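Local coordinates for concanavalin B (Canavalia ensiformis, PDB 6CAF), which may bind carbohydrate as a chitinase-like seed protein of glycosyl hydrolase family 18, at residues A[130-135]-A[146-151]. Sequence-based numbering, arbitrary orientation.
Sequences LHTYFL and VALDGI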
loop_
_atom_site.group_PDB
_atom_site.type_symbol
_atom_site.label_atom_id
_atom_site.label_comp_id
_atom_site.label_asym_id
_atom_site.label_seq_id
_atom_site.Cartn_x
_atom_site.Cartn_y
_atom_site.Cartn_z
ATOM N N LEU A 130 2.396 14.947 -8.250
ATOM C CA LEU A 130 2.466 13.505 -8.377
ATOM C C LEU A 130 2.285 13.061 -9.824
ATOM O O LEU A 130 2.989 12.165 -10.324
ATOM C CB LEU A 130 1.471 12.830 -7.452
ATOM C CG LEU A 130 1.738 13.051 -5.959
ATOM C CD1 LEU A 130 0.559 12.604 -5.142
ATOM C CD2 LEU A 130 2.981 12.316 -5.519
ATOM N N HIS A 131 1.348 13.698 -10.515
ATOM C CA HIS A 131 1.115 13.322 -11.874
ATOM C C HIS A 131 2.307 13.658 -12.797
ATOM O O HIS A 131 2.766 12.806 -13.569
ATOM C CB HIS A 131 -0.168 13.968 -12.390
ATOM C CG HIS A 131 -0.510 13.517 -13.753
ATOM N ND1 HIS A 131 -0.359 14.311 -14.858
ATOM C CD2 HIS A 131 -0.950 12.324 -14.200
ATOM C CE1 HIS A 131 -0.725 13.648 -15.934
ATOM N NE2 HIS A 131 -1.077 12.432 -15.563
ATOM N N THR A 132 2.780 14.900 -12.701
ATOM C CA THR A 132 3.841 15.370 -13.539
ATOM C C THR A 132 5.118 14.583 -13.343
ATOM O O THR A 132 5.820 14.254 -14.309
ATOM C CB THR A 132 4.084 16.874 -13.298
ATOM O OG1 THR A 132 2.893 17.582 -13.615
ATOM C CG2 THR A 132 5.275 17.370 -14.052
ATOM N N TYR A 133 5.425 14.295 -12.079
ATOM C CA TYR A 133 6.730 13.765 -11.730
ATOM C C TYR A 133 6.756 12.269 -11.470
ATOM O O TYR A 133 7.854 11.698 -11.469
ATOM C CB TYR A 133 7.346 14.547 -10.573
ATOM C CG TYR A 133 7.685 15.945 -10.947
ATOM C CD1 TYR A 133 8.847 16.237 -11.655
ATOM C CD2 TYR A 133 6.850 16.994 -10.637
ATOM C CE1 TYR A 133 9.157 17.531 -12.040
ATOM C CE2 TYR A 133 7.154 18.295 -11.033
ATOM C CZ TYR A 133 8.319 18.573 -11.705
ATOM O OH TYR A 133 8.604 19.875 -12.095
ATOM N N PHE A 134 5.611 11.622 -11.257
ATOM C CA PHE A 134 5.574 10.195 -11.008
ATOM C C PHE A 134 4.655 9.362 -11.873
ATOM O O PHE A 134 4.843 8.143 -11.913
ATOM C CB PHE A 134 5.221 9.888 -9.533
ATOM C CG PHE A 134 6.264 10.328 -8.538
ATOM C CD1 PHE A 134 7.360 9.569 -8.272
ATOM C CD2 PHE A 134 6.125 11.493 -7.877
ATOM C CE1 PHE A 134 8.286 9.970 -7.349
ATOM C CE2 PHE A 134 7.024 11.908 -6.933
ATOM C CZ PHE A 134 8.099 11.145 -6.649
ATOM N N LEU A 135 3.670 9.953 -12.543
ATOM C CA LEU A 135 2.622 9.147 -13.144
ATOM C C LEU A 135 2.512 9.239 -14.660
ATOM O O LEU A 135 1.625 8.588 -15.235
ATOM C CB LEU A 135 1.254 9.480 -12.535
ATOM C CG LEU A 135 1.121 9.227 -11.029
ATOM C CD1 LEU A 135 -0.168 9.833 -10.501
ATOM C CD2 LEU A 135 1.134 7.720 -10.726
ATOM N N VAL A 146 9.356 8.331 -15.028
ATOM C CA VAL A 146 8.561 7.135 -14.831
ATOM C C VAL A 146 7.075 7.431 -14.939
ATOM O O VAL A 146 6.654 8.595 -14.810
ATOM C CB VAL A 146 8.834 6.466 -13.453
ATOM C CG1 VAL A 146 10.273 5.960 -13.347
ATOM C CG2 VAL A 146 8.506 7.390 -12.283
ATOM N N ALA A 147 6.307 6.365 -15.165
ATOM C CA ALA A 147 4.872 6.408 -15.029
ATOM C C ALA A 147 4.461 5.273 -14.139
ATOM O O ALA A 147 4.262 4.144 -14.575
ATOM C CB ALA A 147 4.161 6.317 -16.368
ATOM N N LEU A 148 4.411 5.550 -12.857
ATOM C CA LEU A 148 4.065 4.541 -11.867
ATOM C C LEU A 148 2.619 4.090 -12.027
ATOM O O LEU A 148 1.789 4.783 -12.613
ATOM C CB LEU A 148 4.306 5.055 -10.455
ATOM C CG LEU A 148 5.758 5.416 -10.124
ATOM C CD1 LEU A 148 5.868 5.822 -8.654
ATOM C CD2 LEU A 148 6.723 4.305 -10.431
ATOM N N ASP A 149 2.318 2.915 -11.486
ATOM C CA ASP A 149 1.006 2.336 -11.626
ATOM C C ASP A 149 -0.018 2.846 -10.666
ATOM O O ASP A 149 -1.208 2.584 -10.847
ATOM C CB ASP A 149 1.127 0.839 -11.521
ATOM C CG ASP A 149 1.994 0.286 -12.599
ATOM O OD1 ASP A 149 1.541 0.250 -13.757
ATOM O OD2 ASP A 149 3.172 -0.023 -12.338
ATOM N N GLY A 150 0.406 3.581 -9.642
ATOM C CA GLY A 150 -0.550 4.110 -8.711
ATOM C C GLY A 150 0.065 4.901 -7.583
ATOM O O GLY A 150 1.278 4.950 -7.423
ATOM N N ILE A 151 -0.827 5.505 -6.795
ATOM C CA ILE A 151 -0.479 6.253 -5.599
ATOM C C ILE A 151 -1.228 5.592 -4.452
ATOM O O ILE A 151 -2.456 5.385 -4.524
ATOM C CB ILE A 151 -0.892 7.742 -5.687
ATOM C CG1 ILE A 151 -0.234 8.424 -6.886
ATOM C CG2 ILE A 151 -0.591 8.458 -4.384
ATOM C CD1 ILE A 151 1.269 8.527 -6.879
HETATM O O HOH W 1 5.756 11.469 -14.547
HETATM O O HOH W 2 8.514 11.091 -14.178
HETATM O O HOH W 3 0.580 6.139 -14.635
#
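L135 and I151 meet because each first torsion sets CG or CG1 anti to its own carbonyl carbon (chi1 -61° and -58°). Although the L135 CB leaves its backbone away from 146-151, the branched end returns: L135 CD1 lies 3.9 Å from I151 CG1, and the two side chains cross at a slant, with I151 CD1 near both leucine methyls. The other methyl, L135 CD2, comes within 3.6 Å of L148 O. With an alanine in place of L135, I151 CD1 and CG1 would probably lose the two methyls they rest on, leaving a gap beside them, and L148 O would lose its apolar cover. F134 and L148 run side by side, pointing the same way, and F134 CD1 is 4.1 Å from L148 CD1, an oblique approach to the ring.

The direct polar link is L148 N to F134 O, 2.8 Å long and nearly straight (175° at the hydrogen), with the donor in the carbonyl plane. A147 CA adds a C-H···O contact to the same F134 O at 3.6 Å. Three waters extend the join: one bridges T132 O and V146 O, another links Y133 O with V146 N, and a third donates to L135 O and L148 O, at 2.7 Å from L148 O.

The contact thus ties the C-terminal part of helix 120-135 to the loop entering strand 150-154, within the alternating helices and parallel strands of a TIM barrel. F134, L148 and I151 also pack on strand 103-109, through L106 and L108, while L148 reaches I94 of helix 91-99.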